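Local atomic coordinates of trehalose-6-phosphate phosphatase (Candida albicans, PDB entry 5DXI), a protein that is a phosphatase of the HAD superfamily that binds a magnesium ion and, in this crystal, a beryllium trifluoride ion. Residues M160-L163 and N164-A168. Numbering follows the deposited sequence.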
ATOM      1  N   MET A 160     -16.108  -5.468  14.224  1.00 51.06           N
ATOM      2  CA  MET A 160     -15.663  -4.101  13.978  1.00 49.79           C
ATOM      3  C   MET A 160     -16.178  -3.149  15.043  1.00 51.72           C
ATOM      4  O   MET A 160     -15.439  -2.319  15.573  1.00 46.88           O
ATOM      5  CB  MET A 160     -16.157  -3.626  12.609  1.00 49.92           C
ATOM      6  CG  MET A 160     -15.411  -4.194  11.417  1.00 49.72           C
ATOM      7  SD  MET A 160     -13.754  -3.521  11.253  1.00 49.34           S
ATOM      8  CE  MET A 160     -14.139  -1.755  11.233  1.00 36.54           C
ATOM      9  N   LYS A 161     -17.466  -3.282  15.338  1.00 53.32           N
ATOM     10  CA  LYS A 161     -18.138  -2.484  16.353  1.00 53.21           C
ATOM     11  C   LYS A 161     -17.501  -2.665  17.726  1.00 51.00           C
ATOM     12  O   LYS A 161     -17.218  -1.688  18.421  1.00 51.67           O
ATOM     13  CB  LYS A 161     -19.624  -2.861  16.400  1.00 56.24           C
ATOM     14  CG  LYS A 161     -20.462  -2.120  17.433  1.00 57.85           C
ATOM     15  CD  LYS A 161     -20.503  -0.621  17.166  1.00 66.38           C
ATOM     16  CE  LYS A 161     -21.493   0.079  18.091  1.00 65.19           C
ATOM     17  NZ  LYS A 161     -21.386   1.558  17.991  1.00 67.28           N
ATOM     18  N   GLU A 162     -17.267  -3.920  18.102  1.00 51.02           N
ATOM     19  CA  GLU A 162     -16.761  -4.234  19.428  1.00 50.42           C
ATOM     20  C   GLU A 162     -15.337  -3.747  19.641  1.00 51.78           C
ATOM     21  O   GLU A 162     -15.015  -3.213  20.701  1.00 50.38           O
ATOM     22  CB  GLU A 162     -16.822  -5.739  19.680  1.00 54.30           C
ATOM     23  CG  GLU A 162     -16.100  -6.159  20.953  1.00 55.14           C
ATOM     24  CD  GLU A 162     -16.378  -7.587  21.349  1.00 58.23           C
ATOM     25  OE1 GLU A 162     -17.244  -8.228  20.718  1.00 57.67           O
ATOM     26  OE2 GLU A 162     -15.719  -8.071  22.298  1.00 60.86           O
ATOM     27  N   LEU A 163     -14.486  -3.937  18.634  1.00 51.06           N
ATOM     28  CA  LEU A 163     -13.108  -3.459  18.708  1.00 50.57           C
ATOM     29  C   LEU A 163     -13.096  -1.953  18.873  1.00 46.75           C
ATOM     30  O   LEU A 163     -12.357  -1.416  19.700  1.00 45.21           O
ATOM     31  CB  LEU A 163     -12.326  -3.859  17.455  1.00 46.48           C
ATOM     32  CG  LEU A 163     -11.977  -5.337  17.341  1.00 47.33           C
ATOM     33  CD1 LEU A 163     -11.516  -5.674  15.937  1.00 44.18           C
ATOM     34  CD2 LEU A 163     -10.886  -5.671  18.353  1.00 47.37           C
ATOM     35  N   ASN A 164     -13.951  -1.286  18.101  1.00 44.07           N
ATOM     36  CA  ASN A 164     -14.030   0.167  18.083  1.00 47.60           C
ATOM     37  C   ASN A 164     -14.615   0.754  19.372  1.00 49.82           C
ATOM     38  O   ASN A 164     -14.380   1.913  19.693  1.00 47.80           O
ATOM     39  CB  ASN A 164     -14.864   0.631  16.882  1.00 49.02           C
ATOM     40  CG  ASN A 164     -14.041   0.751  15.610  1.00 47.74           C
ATOM     41  OD1 ASN A 164     -12.876   1.138  15.646  1.00 50.01           O
ATOM     42  ND2 ASN A 164     -14.652   0.435  14.478  1.00 48.39           N
ATOM     43  N   ASP A 165     -15.380  -0.049  20.105  1.00 52.58           N
ATOM     44  CA  ASP A 165     -15.974   0.409  21.359  1.00 54.27           C
ATOM     45  C   ASP A 165     -15.104   0.096  22.567  1.00 54.89           C
ATOM     46  O   ASP A 165     -15.284   0.687  23.630  1.00 57.55           O
ATOM     47  CB  ASP A 165     -17.357  -0.210  21.557  1.00 54.53           C
ATOM     48  CG  ASP A 165     -18.415   0.419  20.667  1.00 62.12           C
ATOM     49  OD1 ASP A 165     -18.317   1.634  20.359  1.00 63.68           O
ATOM     50  OD2 ASP A 165     -19.338  -0.318  20.263  1.00 63.44           O
ATOM     51  N   THR A 166     -14.159  -0.824  22.401  1.00 52.37           N
ATOM     52  CA  THR A 166     -13.293  -1.228  23.503  1.00 53.59           C
ATOM     53  C   THR A 166     -11.831  -0.855  23.260  1.00 52.26           C
ATOM     54  O   THR A 166     -11.376   0.208  23.689  1.00 50.61           O
ATOM     55  CB  THR A 166     -13.393  -2.749  23.767  1.00 52.74           C
ATOM     56  OG1 THR A 166     -13.095  -3.476  22.567  1.00 55.04           O
ATOM     57  CG2 THR A 166     -14.795  -3.114  24.229  1.00 55.60           C
ATOM     58  N   VAL A 167     -11.106  -1.740  22.582  1.00 50.48           N
ATOM     59  CA  VAL A 167      -9.677  -1.566  22.349  1.00 46.75           C
ATOM     60  C   VAL A 167      -9.333  -0.221  21.719  1.00 44.24           C
ATOM     61  O   VAL A 167      -8.370   0.431  22.125  1.00 42.03           O
ATOM     62  CB  VAL A 167      -9.120  -2.694  21.449  1.00 48.32           C
ATOM     63  CG1 VAL A 167      -7.628  -2.508  21.208  1.00 43.62           C
ATOM     64  CG2 VAL A 167      -9.389  -4.056  22.074  1.00 48.55           C
ATOM     65  N   ALA A 168     -10.130   0.210  20.746  1.00 39.13           N
ATOM     66  CA  ALA A 168      -9.804   1.436  20.022  1.00 44.52           C
ATOM     67  C   ALA A 168     -10.054   2.680  20.881  1.00 47.47           C
ATOM     68  O   ALA A 168      -9.550   3.764  20.579  1.00 43.93           O
ATOM     69  CB  ALA A 168     -10.596   1.517  18.725  1.00 43.82           C
TER
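Glu162 O gathers the backbone N-H groups of Asp165 and Thr166 as helix 149-165 runs out, both bonds being weak, while Thr166 leaves helical geometry with a psi of -87° before the short helix 167-170 begins. This is a helix C-terminus with a one-residue break at Thr166, in the smaller alpha/beta unit, consistent with the cap domain of a HAD phosphatase, where helix 149-165 lies against helix 113-126 and the four-stranded antiparallel sheet. The last regular turn is still marked by Asn164 N, which bonds to Met160 O at 3.1 Å; the next amide, of Asp165, makes weak bonds with both Lys161 O and Glu162 O. Beyond it, the hydroxyl of Thr166 turns back on the same helix: OG1 sits between its own backbone N and carbonyl carbon (chi1 56°) and donates to Glu162 O at 2.7 Å, tilted out of the carbonyl plane. One carbonyl oxygen at the end of the helix thus receives a side-chain hydroxyl as well as main-chain amides. On the exposed flank, the Lys161 chain, bent at chi2, crosses the Asp165 side chain at an angle and brings CE to 3.1 Å from OD2, close to the plane of the carboxylate; NZ completes a fairly long salt bridge to OD2 at 3.6 Å. Met160 and Asn164 run side by side, with CE of Met160 3.9 Å from ND2 of Asn164. The buried side belongs to Leu163 and Val167, whose CD2 and CG2 meet at 4.3 Å; Leu163 reaches Ile120 and Phe121 of helix 113-126 and Val175 of the sheet, and Val167 touches Val117 and Val173. The carboxylate of Glu162 is bound through OE1 to Tyr124 OH, linking helix 149-165 to helix 113-126. Across the break, Ala168 N makes a nearly straight bond (168°) to Leu163 O at 2.9 Å.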